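Local coordinates for protein terminal uridylyltransferase 1 (Trypanosoma brucei, PDB 5HZD) that adds uridines to the 3' ends of guide RNAs, ribosomal RNAs and some messenger RNAs in trypanosome mitochondrial RNA editing, using UTP, at residues A[197-202]-A[251-256]; A[228-233]-A[241-246]; A[339-344]-A[415-420]; A[428-433]-A[464-469]. All blocks are in the same frame, centred on the assembly; numbering follows the deposited sequence. Where two conformers were deposited one is given.

Contact 1: A[197-202]-A[251-256]; sequences RSIRFI and VRAAMC
I199 and F201, successive inward residues of strand 198-203, pack against A253 and A254 in the last turn of helix 247-254 and C256 just beyond it. The four-stranded antiparallel sheet and the helices 209-223 and 247-254 follow one another in βαββαβ order, the topology of a ferredoxin-like fold, inserted in sequence between strands 174-177 and 285-288 of the palm sheet. The contact thus joins the first strand of this small domain to its second helix.

From CB of I199 the chain splits. The CG1 arm stands between the backbone N and the carbonyl carbon (chi1 59°), and its second torsion is fully extended, which sends CD1 straight at the helix. There CD1 meets A253 CB at 3.7 Å and the backbone N of A254 at 3.8 Å. The other branch, beside the backbone N, faces the A254 methyl more loosely, with I199 CG2 4.5 Å from A254 CB. With only methyls at A253 and A254, CD1 reaches as far as the helix backbone.

F201 arrives differently. Its CB does not head for the helix, but the ring swings back to it edge-first, and CZ lies 3.9 Å from A253 O, close to the ring plane. That carbonyl also accepts the backbone N-H of C256, with 3.1 Å between C256 N and A253 O. V219 of helix 209-223 touches both F201 and A253. Past the helix end, C256 makes an oblique sulfur-aromatic contact, its SG 4.2 Å from F201 CE2.

Contact 2: A[228-233]-A[241-246]; sequences VQQVWW and SATLES
The indole of W232 has S241 CB over one face, 3.5 Å from the centre of the six-membered ring, in a CH-pi contact. At the ring's edge and near its plane lies T243 OG1, 3.5 Å from W232 CZ3; this hydroxyl is also hydrogen-bonded to S198 OG. A chi1 of 67° places CG between the backbone N and the carbonyl carbon, folding the indole across onto the neighbouring strand. The other flat group, the amide of Q229, lies against the CA and CB of E245, with Q229 NE2 3.5 Å from E245 CA, while its OE1 accepts from R197 NH1.

Strands 228-233 and 239-244 form the antiparallel β-hairpin of the ferredoxin-like domain, interrupted by a classic β-bulge. T243 O, gripped twice, takes Q229 N at 2.8 Å and, on a lone pair, Q230 N at 3.2 Å. Beyond the bulge the pairing is regular, and W232 and S241 exchange two nearly straight backbone bonds. A water donates to W232 O and is hydrogen-bonded to S241 OG. On the sheet face away from the indole, V228 CG2 meets L244 CD1 at 3.8 Å and V231 CG2 lies 4.1 Å from A242 CB.

Contact 3: A[339-344]-A[415-420]; sequences INIMWI and NVISLN
I341, on helix 336-349, pushes its CG2 methyl between two apolar side chains of the loop 415-420. On one side it meets the CG2 of I417 at 4.0 Å; on the other it lies 4.1 Å from the CG of L419. This methyl is anti to the backbone N of I341, which points it off the helix into the notch between I417 and L419. I417 answers with both of its arms: CG2 rests against the I341 side chain and carbonyl, while the extended CG1 arm carries CD1 to 3.8 Å from M342 CG. One turn further on, the fork of L419 straddles a methyl of the helix, CD2 lying 3.9 Å and CD1 4.0 Å from I344 CG2. I341 and I344 were each modelled in two conformers, so the distances to their methyls hold for one of them.

The loop residue between these two side chains, S418, points away from the helix and closes an ST turn, its OG accepting the N-H of N420 at 3.1 Å from N420 N. The apolar packing seats the 415-420 loop of the Cid1-family poly(A) polymerase region on helix 336-349, one turn after the UTP-binding Y337.

Contact 4: A[428-433]-A[464-469]; sequences RMLGWH and CIEDPY
W432 and E466 reach the interface through contrasting torsions. In W432, CG lies beside the backbone N (chi1 -69°) and the six-membered part of the indole leads toward the loop 464-469. In E466, CG is anti to the backbone N (chi1 180°), and the extended chain carries the carboxylate to L430.

The indole meets the loop with its rim. CE3 is 3.8 Å from C464 CB, both C464 CB and I465 O lie near the ring plane, and CH2 is 3.9 Å from E466 CA. C464 SG stands obliquely to the six-membered ring, 3.8 Å from W432 CE3. At the five-membered ring, W432 NE1 is hydrogen-bonded to N472 OD1, and Y461 stacks on the indole.

L430 fills the angle between indole and carboxylate. Its CD1 sits over one face of W432, 3.6 Å above the ring plane and offset toward the rim, and 3.7 Å from E466 CD. The buried carboxylate has polar partners: E466 OE1 makes a salt bridge with R421 NH1 and a hydrogen bond with S418 OG, which would favour its charged form. Between L430 and W432 the chain turns at G431, whose positive phi of 80° ends helix 427-430 in a Schellman motif.

D467 OD1 accepts the N-H of Y469, 3.0 Å from Y469 N, forming an Asx turn. Residues 465-469 open the inferred nucleotide recognition motif, and the packing of W432 and L430 joins the start of that motif to helix 427-430 and the turn that follows it.

Overall arrangement
The contacts fall into two pairs on opposite sides of the chain's centre. Contacts 1 and 2, with centres 9 Å apart, share the ferredoxin-like domain: strands 198-203 and 239-244 are neighbours in its sheet, and R197 bonds both segments of contact 2, which lies between the halves of contact 1 in sequence. Contacts 3 and 4 come later, with centres 10 Å apart, joined by the backbone bond from E466 N to I417 O and by I341 against P468. Their centres are 47 to 58 Å from those of the first pair. One pair builds an inserted domain remote from the annotated sites; the other lies beside UTP-binding Y337 and includes the start of the inferred nucleotide recognition motif.

Contact 1: A[197-202]-A[251-256]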
loop_
_atom_site.group_PDB
_atom_site.type_symbol
_atom_site.label_atom_id
_atom_site.label_comp_id
_atom_site.label_asym_id
_atom_site.label_seq_id
_atom_site.Cartn_x
_atom_site.Cartn_y
_atom_site.Cartn_z
ATOM N N ARG A 197 6.809 -27.159 6.345
ATOM C CA ARG A 197 7.561 -26.846 7.555
ATOM C C ARG A 197 8.752 -27.772 7.734
ATOM O O ARG A 197 9.266 -27.921 8.842
ATOM C CB ARG A 197 6.675 -26.823 8.808
ATOM C CG ARG A 197 5.816 -28.052 9.015
ATOM C CD ARG A 197 4.725 -27.761 10.049
ATOM N NE ARG A 197 3.763 -28.856 10.125
ATOM C CZ ARG A 197 3.929 -29.943 10.871
ATOM N NH1 ARG A 197 5.019 -30.081 11.615
ATOM N NH2 ARG A 197 3.004 -30.892 10.882
ATOM N N SER A 198 9.213 -28.342 6.629
ATOM C CA SER A 198 10.432 -29.155 6.636
ATOM C C SER A 198 11.550 -28.519 5.824
ATOM O O SER A 198 11.302 -27.835 4.825
ATOM C CB SER A 198 10.158 -30.539 6.072
ATOM O OG SER A 198 9.124 -31.176 6.828
ATOM N N ILE A 199 12.781 -28.765 6.252
ATOM C CA ILE A 199 13.958 -28.226 5.567
ATOM C C ILE A 199 15.003 -29.321 5.402
ATOM O O ILE A 199 14.919 -30.384 6.019
ATOM C CB ILE A 199 14.589 -27.055 6.354
ATOM C CG1 ILE A 199 15.009 -27.534 7.745
ATOM C CG2 ILE A 199 13.612 -25.870 6.450
ATOM C CD1 ILE A 199 15.600 -26.442 8.619
ATOM N N ARG A 200 16.008 -29.055 4.581
ATOM C CA ARG A 200 17.048 -30.012 4.317
ATOM C C ARG A 200 18.391 -29.316 4.397
ATOM O O ARG A 200 18.588 -28.288 3.756
ATOM C CB ARG A 200 16.894 -30.511 2.896
ATOM C CG ARG A 200 17.386 -31.897 2.696
ATOM C CD ARG A 200 16.225 -32.821 2.347
ATOM N NE ARG A 200 15.389 -32.266 1.288
ATOM C CZ ARG A 200 15.762 -32.149 0.018
ATOM N NH1 ARG A 200 16.971 -32.539 -0.368
ATOM N NH2 ARG A 200 14.922 -31.633 -0.869
ATOM N N PHE A 201 19.314 -29.892 5.152
ATOM C CA PHE A 201 20.681 -29.410 5.110
ATOM C C PHE A 201 21.508 -30.338 4.226
ATOM O O PHE A 201 21.592 -31.529 4.506
ATOM C CB PHE A 201 21.257 -29.421 6.520
ATOM C CG PHE A 201 20.573 -28.476 7.465
ATOM C CD1 PHE A 201 19.425 -28.864 8.156
ATOM C CD2 PHE A 201 21.100 -27.203 7.692
ATOM C CE1 PHE A 201 18.800 -27.980 9.024
ATOM C CE2 PHE A 201 20.490 -26.326 8.571
ATOM C CZ PHE A 201 19.333 -26.710 9.238
ATOM N N ILE A 202 22.156 -29.809 3.178
ATOM C CA ILE A 202 23.100 -30.603 2.397
ATOM C C ILE A 202 24.506 -30.262 2.865
ATOM O O ILE A 202 24.872 -29.082 2.890
ATOM C CB ILE A 202 23.004 -30.274 0.890
ATOM C CG1 ILE A 202 21.574 -30.518 0.400
ATOM C CG2 ILE A 202 24.019 -31.059 0.093
ATOM C CD1 ILE A 202 21.064 -31.848 0.740
ATOM N N VAL A 251 11.752 -21.643 9.125
ATOM C CA VAL A 251 12.667 -20.587 8.697
ATOM C C VAL A 251 13.692 -20.241 9.794
ATOM O O VAL A 251 14.864 -20.027 9.512
ATOM C CB VAL A 251 11.878 -19.352 8.237
ATOM C CG1 VAL A 251 12.842 -18.221 7.854
ATOM C CG2 VAL A 251 10.973 -19.733 7.057
ATOM N N ARG A 252 13.242 -20.193 11.045
ATOM C CA ARG A 252 14.125 -19.938 12.174
ATOM C C ARG A 252 15.224 -21.007 12.216
ATOM O O ARG A 252 16.406 -20.669 12.416
ATOM C CB ARG A 252 13.292 -19.833 13.472
ATOM C CG ARG A 252 14.043 -19.278 14.698
ATOM C CD ARG A 252 13.083 -19.027 15.894
ATOM N NE ARG A 252 12.182 -17.898 15.645
ATOM C CZ ARG A 252 10.853 -17.964 15.640
ATOM N NH1 ARG A 252 10.228 -19.110 15.895
ATOM N NH2 ARG A 252 10.140 -16.866 15.395
ATOM N N ALA A 253 14.871 -22.272 11.974
ATOM C CA ALA A 253 15.869 -23.352 11.907
ATOM C C ALA A 253 16.840 -23.192 10.733
ATOM O O ALA A 253 18.038 -23.421 10.876
ATOM C CB ALA A 253 15.191 -24.731 11.858
ATOM N N ALA A 254 16.336 -22.816 9.563
ATOM C CA ALA A 254 17.204 -22.615 8.383
ATOM C C ALA A 254 18.161 -21.441 8.558
ATOM O O ALA A 254 19.205 -21.367 7.889
ATOM C CB ALA A 254 16.346 -22.413 7.147
ATOM N N MET A 255 17.846 -20.555 9.495
ATOM C CA MET A 255 18.730 -19.425 9.817
ATOM C C MET A 255 19.772 -19.741 10.880
ATOM O O MET A 255 20.555 -18.868 11.242
ATOM C CB MET A 255 17.918 -18.186 10.220
ATOM C CG MET A 255 17.140 -17.546 9.066
ATOM S SD MET A 255 18.192 -17.114 7.660
ATOM C CE MET A 255 19.326 -16.000 8.493
ATOM N N CYS A 256 19.799 -20.972 11.391
ATOM C CA CYS A 256 20.786 -21.298 12.422
ATOM C C CYS A 256 22.187 -21.248 11.821
ATOM O O CYS A 256 22.366 -21.277 10.601
ATOM C CB CYS A 256 20.509 -22.654 13.095
ATOM S SG CYS A 256 21.040 -24.087 12.138
#

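Contact 2: A[228-233]-A[241-246]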
loop_
_atom_site.group_PDB
_atom_site.type_symbol
_atom_site.label_atom_id
_atom_site.label_comp_id
_atom_site.label_asym_id
_atom_site.label_seq_id
_atom_site.Cartn_x
_atom_site.Cartn_y
_atom_site.Cartn_z
ATOM N N VAL A 228 11.232 -28.638 17.311
ATOM C CA VAL A 228 11.668 -29.698 16.414
ATOM C C VAL A 228 10.789 -30.923 16.546
ATOM O O VAL A 228 10.718 -31.534 17.620
ATOM C CB VAL A 228 13.114 -30.127 16.695
ATOM C CG1 VAL A 228 13.423 -31.410 15.936
ATOM C CG2 VAL A 228 14.091 -29.029 16.325
ATOM N N GLN A 229 10.131 -31.311 15.460
ATOM C CA GLN A 229 9.277 -32.496 15.505
ATOM C C GLN A 229 9.995 -33.772 15.110
ATOM O O GLN A 229 9.783 -34.814 15.722
ATOM C CB GLN A 229 8.028 -32.315 14.646
ATOM C CG GLN A 229 7.020 -31.365 15.223
ATOM C CD GLN A 229 5.734 -31.357 14.411
ATOM O OE1 GLN A 229 5.602 -32.093 13.421
ATOM N NE2 GLN A 229 4.779 -30.530 14.825
ATOM N N GLN A 230 10.867 -33.698 14.107
ATOM C CA GLN A 230 11.535 -34.884 13.627
ATOM C C GLN A 230 12.818 -34.451 12.940
ATOM O O GLN A 230 12.833 -33.426 12.253
ATOM C CB GLN A 230 10.649 -35.596 12.620
ATOM C CG GLN A 230 11.259 -36.858 12.071
ATOM C CD GLN A 230 10.378 -37.541 11.048
ATOM O OE1 GLN A 230 9.575 -36.910 10.361
ATOM N NE2 GLN A 230 10.519 -38.843 10.951
ATOM N N VAL A 231 13.883 -35.202 13.156
ATOM C CA VAL A 231 15.142 -34.965 12.472
ATOM C C VAL A 231 15.637 -36.312 11.968
ATOM O O VAL A 231 15.581 -37.300 12.716
ATOM C CB VAL A 231 16.183 -34.408 13.440
ATOM C CG1 VAL A 231 17.550 -34.476 12.822
ATOM C CG2 VAL A 231 15.839 -32.975 13.809
ATOM N N TRP A 232 16.099 -36.374 10.716
ATOM C CA TRP A 232 16.641 -37.626 10.185
ATOM C C TRP A 232 17.772 -37.452 9.158
ATOM O O TRP A 232 17.850 -36.437 8.469
ATOM C CB TRP A 232 15.516 -38.507 9.638
ATOM C CG TRP A 232 14.787 -37.998 8.410
ATOM C CD1 TRP A 232 14.920 -38.481 7.139
ATOM C CD2 TRP A 232 13.768 -36.973 8.344
ATOM N NE1 TRP A 232 14.072 -37.817 6.287
ATOM C CE2 TRP A 232 13.352 -36.888 6.995
ATOM C CE3 TRP A 232 13.171 -36.120 9.290
ATOM C CZ2 TRP A 232 12.382 -35.974 6.562
ATOM C CZ3 TRP A 232 12.205 -35.202 8.855
ATOM C CH2 TRP A 232 11.822 -35.139 7.500
ATOM N N TRP A 233 18.651 -38.444 9.070
ATOM C CA TRP A 233 19.819 -38.362 8.197
ATOM C C TRP A 233 19.780 -39.380 7.068
ATOM O O TRP A 233 19.212 -40.466 7.217
ATOM C CB TRP A 233 21.093 -38.596 9.006
ATOM C CG TRP A 233 21.435 -37.494 9.936
ATOM C CD1 TRP A 233 20.914 -37.265 11.180
ATOM C CD2 TRP A 233 22.385 -36.451 9.698
ATOM N NE1 TRP A 233 21.467 -36.126 11.724
ATOM C CE2 TRP A 233 22.383 -35.616 10.837
ATOM C CE3 TRP A 233 23.222 -36.134 8.624
ATOM C CZ2 TRP A 233 23.208 -34.492 10.942
ATOM C CZ3 TRP A 233 24.042 -35.018 8.729
ATOM C CH2 TRP A 233 24.020 -34.204 9.875
ATOM N N SER A 241 17.519 -33.913 7.264
ATOM C CA SER A 241 16.228 -33.262 7.090
ATOM C C SER A 241 15.609 -33.021 8.459
ATOM O O SER A 241 15.898 -33.747 9.408
ATOM C CB SER A 241 15.288 -34.144 6.274
ATOM O OG SER A 241 15.867 -34.503 5.036
ATOM N N ALA A 242 14.765 -32.006 8.557
ATOM C CA ALA A 242 14.126 -31.694 9.826
ATOM C C ALA A 242 12.731 -31.177 9.560
ATOM O O ALA A 242 12.519 -30.330 8.671
ATOM C CB ALA A 242 14.926 -30.647 10.586
ATOM N N THR A 243 11.780 -31.686 10.334
ATOM C CA THR A 243 10.428 -31.155 10.339
ATOM C C THR A 243 10.230 -30.361 11.616
ATOM O O THR A 243 10.464 -30.858 12.718
ATOM C CB THR A 243 9.393 -32.279 10.269
ATOM O OG1 THR A 243 9.546 -32.962 9.024
ATOM C CG2 THR A 243 7.977 -31.705 10.346
ATOM N N LEU A 244 9.799 -29.123 11.465
ATOM C CA LEU A 244 9.664 -28.219 12.589
ATOM C C LEU A 244 8.182 -28.084 12.894
ATOM O O LEU A 244 7.356 -28.502 12.093
ATOM C CB LEU A 244 10.270 -26.851 12.248
ATOM C CG LEU A 244 11.798 -26.826 12.055
ATOM C CD1 LEU A 244 12.510 -27.604 13.164
ATOM C CD2 LEU A 244 12.222 -27.342 10.692
ATOM N N GLU A 245 7.854 -27.480 14.031
ATOM C CA GLU A 245 6.455 -27.436 14.491
ATOM C C GLU A 245 5.586 -26.491 13.663
ATOM O O GLU A 245 4.347 -26.599 13.668
ATOM C CB GLU A 245 6.397 -27.046 15.970
ATOM C CG GLU A 245 6.808 -25.615 16.256
ATOM C CD GLU A 245 6.859 -25.306 17.744
ATOM O OE1 GLU A 245 7.507 -24.303 18.124
ATOM O OE2 GLU A 245 6.252 -26.066 18.532
ATOM N N SER A 246 6.228 -25.569 12.950
ATOM C CA SER A 246 5.501 -24.570 12.172
ATOM C C SER A 246 6.387 -24.093 11.032
ATOM O O SER A 246 7.583 -24.357 11.019
ATOM C CB SER A 246 5.127 -23.383 13.050
ATOM O OG SER A 246 6.268 -22.612 13.375
HETATM O O HOH W 1 17.752 -36.642 5.237
#

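Contact 3: A[339-344]-A[415-420]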
loop_
_atom_site.group_PDB
_atom_site.type_symbol
_atom_site.label_atom_id
_atom_site.label_comp_id
_atom_site.label_asym_id
_atom_site.label_seq_id
_atom_site.Cartn_x
_atom_site.Cartn_y
_atom_site.Cartn_z
ATOM N N ILE A 339 -5.227 9.517 -3.770
ATOM C CA ILE A 339 -6.660 9.240 -3.941
ATOM C C ILE A 339 -7.306 8.998 -2.574
ATOM O O ILE A 339 -8.399 9.490 -2.314
ATOM C CB ILE A 339 -6.912 8.042 -4.880
ATOM C CG1 ILE A 339 -6.279 8.279 -6.264
ATOM C CG2 ILE A 339 -8.447 7.808 -5.088
ATOM C CD1 ILE A 339 -6.717 9.582 -6.959
ATOM N N ASN A 340 -6.637 8.257 -1.682
ATOM C CA ASN A 340 -7.197 8.067 -0.342
ATOM C C ASN A 340 -7.332 9.401 0.396
ATOM O O ASN A 340 -8.310 9.628 1.128
ATOM C CB ASN A 340 -6.323 7.115 0.482
ATOM C CG ASN A 340 -6.647 5.668 0.244
ATOM O OD1 ASN A 340 -7.804 5.294 0.113
ATOM N ND2 ASN A 340 -5.613 4.833 0.191
ATOM N N ILE A 341 -6.366 10.314 0.198
ATOM C CA ILE A 341 -6.474 11.618 0.833
ATOM C C ILE A 341 -7.667 12.397 0.261
ATOM O O ILE A 341 -8.391 13.059 1.020
ATOM C CB ILE A 341 -5.159 12.409 0.741
ATOM C CG1 ILE A 341 -4.102 11.694 1.594
ATOM C CG2 ILE A 341 -5.356 13.870 1.213
ATOM C CD1 ILE A 341 -2.659 12.090 1.251
ATOM N N MET A 342 -7.884 12.327 -1.053
ATOM C CA MET A 342 -9.063 12.957 -1.624
ATOM C C MET A 342 -10.335 12.426 -0.960
ATOM O O MET A 342 -11.223 13.194 -0.624
ATOM C CB MET A 342 -9.171 12.706 -3.132
ATOM C CG MET A 342 -8.112 13.424 -3.941
ATOM S SD MET A 342 -8.407 13.214 -5.706
ATOM C CE MET A 342 -9.984 14.031 -5.925
ATOM N N TRP A 343 -10.443 11.115 -0.801
ATOM C CA TRP A 343 -11.645 10.531 -0.229
ATOM C C TRP A 343 -11.799 10.948 1.218
ATOM O O TRP A 343 -12.875 11.374 1.644
ATOM C CB TRP A 343 -11.494 9.006 -0.370
ATOM C CG TRP A 343 -12.481 8.130 0.360
ATOM C CD1 TRP A 343 -12.170 7.158 1.271
ATOM C CD2 TRP A 343 -13.907 8.026 0.142
ATOM N NE1 TRP A 343 -13.321 6.491 1.668
ATOM C CE2 TRP A 343 -14.387 7.001 0.978
ATOM C CE3 TRP A 343 -14.817 8.725 -0.656
ATOM C CZ2 TRP A 343 -15.727 6.637 1.030
ATOM C CZ3 TRP A 343 -16.165 8.350 -0.606
ATOM C CH2 TRP A 343 -16.606 7.335 0.251
ATOM N N ILE A 344 -10.730 10.860 1.990
ATOM C CA ILE A 344 -10.839 11.199 3.416
ATOM C C ILE A 344 -11.135 12.691 3.618
ATOM O O ILE A 344 -11.932 13.053 4.490
ATOM C CB ILE A 344 -9.566 10.841 4.127
ATOM C CG1 ILE A 344 -9.478 9.316 4.169
ATOM C CG2 ILE A 344 -9.584 11.380 5.546
ATOM C CD1 ILE A 344 -8.076 8.810 4.551
ATOM N N ASN A 415 -8.049 26.376 -3.516
ATOM C CA ASN A 415 -7.881 25.625 -2.280
ATOM C C ASN A 415 -7.069 24.350 -2.457
ATOM O O ASN A 415 -6.776 23.939 -3.569
ATOM C CB ASN A 415 -9.250 25.281 -1.689
ATOM C CG ASN A 415 -9.994 26.516 -1.177
ATOM O OD1 ASN A 415 -9.391 27.580 -0.899
ATOM N ND2 ASN A 415 -11.310 26.376 -1.020
ATOM N N VAL A 416 -6.721 23.738 -1.339
ATOM C CA VAL A 416 -5.856 22.570 -1.339
ATOM C C VAL A 416 -6.552 21.471 -0.565
ATOM O O VAL A 416 -7.087 21.714 0.517
ATOM C CB VAL A 416 -4.553 22.901 -0.582
ATOM C CG1 VAL A 416 -3.642 21.641 -0.472
ATOM C CG2 VAL A 416 -3.817 24.095 -1.237
ATOM N N ILE A 417 -6.533 20.258 -1.103
ATOM C CA ILE A 417 -7.030 19.076 -0.373
ATOM C C ILE A 417 -6.004 18.760 0.702
ATOM O O ILE A 417 -4.868 18.391 0.394
ATOM C CB ILE A 417 -7.191 17.907 -1.355
ATOM C CG1 ILE A 417 -8.237 18.263 -2.435
ATOM C CG2 ILE A 417 -7.621 16.630 -0.624
ATOM C CD1 ILE A 417 -8.448 17.189 -3.526
ATOM N N SER A 418 -6.358 18.951 1.969
ATOM C CA SER A 418 -5.361 18.828 3.020
ATOM C C SER A 418 -5.977 18.330 4.306
ATOM O O SER A 418 -7.050 18.798 4.721
ATOM C CB SER A 418 -4.683 20.184 3.291
ATOM O OG SER A 418 -3.766 20.012 4.369
ATOM N N LEU A 419 -5.307 17.350 4.917
ATOM C CA LEU A 419 -5.714 16.841 6.232
ATOM C C LEU A 419 -4.876 17.470 7.329
ATOM O O LEU A 419 -4.997 17.105 8.497
ATOM C CB LEU A 419 -5.563 15.307 6.285
ATOM C CG LEU A 419 -6.292 14.542 5.186
ATOM C CD1 LEU A 419 -5.959 13.060 5.359
ATOM C CD2 LEU A 419 -7.756 14.825 5.338
ATOM N N ASN A 420 -4.046 18.467 7.012
ATOM C CA ASN A 420 -3.156 18.995 8.036
ATOM C C ASN A 420 -3.813 20.007 8.947
ATOM O O ASN A 420 -3.209 20.429 9.948
ATOM C CB ASN A 420 -1.921 19.645 7.408
ATOM C CG ASN A 420 -0.964 18.632 6.864
ATOM O OD1 ASN A 420 -1.151 18.127 5.782
ATOM N ND2 ASN A 420 0.055 18.293 7.645
#

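Contact 4: A[428-433]-A[464-469]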
loop_
_atom_site.group_PDB
_atom_site.type_symbol
_atom_site.label_atom_id
_atom_site.label_comp_id
_atom_site.label_asym_id
_atom_site.label_seq_id
_atom_site.Cartn_x
_atom_site.Cartn_y
_atom_site.Cartn_z
ATOM N N ARG A 428 -2.640 29.908 -1.121
ATOM C CA ARG A 428 -1.827 30.990 -0.580
ATOM C C ARG A 428 -1.269 30.614 0.801
ATOM O O ARG A 428 -0.124 30.936 1.105
ATOM C CB ARG A 428 -2.608 32.308 -0.563
ATOM C CG ARG A 428 -1.781 33.460 -0.001
ATOM C CD ARG A 428 -2.571 34.753 -0.043
ATOM N NE ARG A 428 -2.827 35.190 -1.416
ATOM C CZ ARG A 428 -2.050 36.035 -2.091
ATOM N NH1 ARG A 428 -0.960 36.535 -1.523
ATOM N NH2 ARG A 428 -2.360 36.374 -3.336
ATOM N N MET A 429 -2.027 29.850 1.597
ATOM C CA MET A 429 -1.522 29.454 2.924
ATOM C C MET A 429 -0.237 28.653 2.807
ATOM O O MET A 429 0.667 28.807 3.624
ATOM C CB MET A 429 -2.587 28.676 3.732
ATOM C CG MET A 429 -3.739 29.562 4.219
ATOM S SD MET A 429 -5.050 28.516 4.859
ATOM C CE MET A 429 -3.958 27.575 5.917
ATOM N N LEU A 430 -0.117 27.811 1.767
ATOM C CA LEU A 430 1.072 26.969 1.607
ATOM C C LEU A 430 2.147 27.572 0.705
ATOM O O LEU A 430 3.209 26.974 0.527
ATOM C CB LEU A 430 0.661 25.606 1.032
ATOM C CG LEU A 430 -0.430 24.852 1.805
ATOM C CD1 LEU A 430 -0.577 23.411 1.277
ATOM C CD2 LEU A 430 -0.123 24.796 3.290
ATOM N N GLY A 431 1.838 28.718 0.110
ATOM C CA GLY A 431 2.721 29.366 -0.846
ATOM C C GLY A 431 2.589 28.691 -2.209
ATOM O O GLY A 431 3.504 28.778 -3.033
ATOM N N TRP A 432 1.452 28.054 -2.445
ATOM C CA TRP A 432 1.207 27.328 -3.693
ATOM C C TRP A 432 0.303 28.134 -4.644
ATOM O O TRP A 432 -0.247 27.597 -5.612
ATOM C CB TRP A 432 0.558 25.982 -3.381
ATOM C CG TRP A 432 1.461 25.013 -2.690
ATOM C CD1 TRP A 432 2.761 25.221 -2.290
ATOM C CD2 TRP A 432 1.135 23.677 -2.317
ATOM N NE1 TRP A 432 3.255 24.083 -1.697
ATOM C CE2 TRP A 432 2.276 23.125 -1.688
ATOM C CE3 TRP A 432 -0.023 22.900 -2.425
ATOM C CZ2 TRP A 432 2.296 21.820 -1.188
ATOM C CZ3 TRP A 432 -0.006 21.614 -1.969
ATOM C CH2 TRP A 432 1.152 21.072 -1.344
ATOM N N HIS A 433 0.162 29.432 -4.378
ATOM C CA HIS A 433 -0.685 30.294 -5.205
ATOM C C HIS A 433 0.059 30.856 -6.422
ATOM O O HIS A 433 -0.547 31.512 -7.279
ATOM C CB HIS A 433 -1.225 31.443 -4.370
ATOM C CG HIS A 433 -0.152 32.299 -3.792
ATOM N ND1 HIS A 433 0.811 31.802 -2.937
ATOM C CD2 HIS A 433 0.133 33.612 -3.964
ATOM C CE1 HIS A 433 1.642 32.775 -2.606
ATOM N NE2 HIS A 433 1.252 33.883 -3.214
ATOM N N CYS A 464 -4.115 20.643 -6.159
ATOM C CA CYS A 464 -3.242 20.579 -4.991
ATOM C C CYS A 464 -3.743 19.645 -3.909
ATOM O O CYS A 464 -4.884 19.781 -3.442
ATOM C CB CYS A 464 -3.088 21.976 -4.383
ATOM S SG CYS A 464 -2.207 23.102 -5.484
ATOM N N ILE A 465 -2.879 18.717 -3.490
ATOM C CA ILE A 465 -3.176 17.812 -2.381
ATOM C C ILE A 465 -1.931 17.862 -1.496
ATOM O O ILE A 465 -0.815 17.558 -1.960
ATOM C CB ILE A 465 -3.386 16.375 -2.883
ATOM C CG1 ILE A 465 -4.584 16.324 -3.831
ATOM C CG2 ILE A 465 -3.624 15.459 -1.702
ATOM C CD1 ILE A 465 -4.833 14.896 -4.370
ATOM N N GLU A 466 -2.104 18.297 -0.256
ATOM C CA GLU A 466 -0.972 18.434 0.659
ATOM C C GLU A 466 -0.605 17.064 1.239
ATOM O O GLU A 466 -1.471 16.340 1.766
ATOM C CB GLU A 466 -1.328 19.432 1.774
ATOM C CG GLU A 466 -0.186 19.644 2.810
ATOM C CD GLU A 466 -0.397 20.784 3.806
ATOM O OE1 GLU A 466 -1.540 21.239 4.065
ATOM O OE2 GLU A 466 0.624 21.261 4.357
ATOM N N ASP A 467 0.673 16.678 1.146
ATOM C CA ASP A 467 1.122 15.451 1.812
ATOM C C ASP A 467 1.092 15.660 3.332
ATOM O O ASP A 467 1.598 16.670 3.852
ATOM C CB ASP A 467 2.547 15.102 1.378
ATOM C CG ASP A 467 2.998 13.776 1.919
ATOM O OD1 ASP A 467 3.343 13.707 3.106
ATOM O OD2 ASP A 467 3.033 12.807 1.157
ATOM N N PRO A 468 0.470 14.720 4.070
ATOM C CA PRO A 468 0.310 14.916 5.512
ATOM C C PRO A 468 1.615 15.102 6.292
ATOM O O PRO A 468 1.638 15.905 7.227
ATOM C CB PRO A 468 -0.378 13.619 5.946
ATOM C CG PRO A 468 -1.230 13.274 4.773
ATOM C CD PRO A 468 -0.352 13.606 3.574
ATOM N N TYR A 469 2.680 14.400 5.907
ATOM C CA TYR A 469 3.914 14.438 6.723
ATOM C C TYR A 469 5.127 15.071 6.051
ATOM O O TYR A 469 6.111 15.410 6.722
ATOM C CB TYR A 469 4.259 13.039 7.250
ATOM C CG TYR A 469 3.183 12.475 8.159
ATOM C CD1 TYR A 469 2.889 13.074 9.394
ATOM C CD2 TYR A 469 2.454 11.360 7.772
ATOM C CE1 TYR A 469 1.893 12.573 10.218
ATOM C CE2 TYR A 469 1.460 10.847 8.587
ATOM C CZ TYR A 469 1.185 11.458 9.788
ATOM O OH TYR A 469 0.217 10.941 10.594
#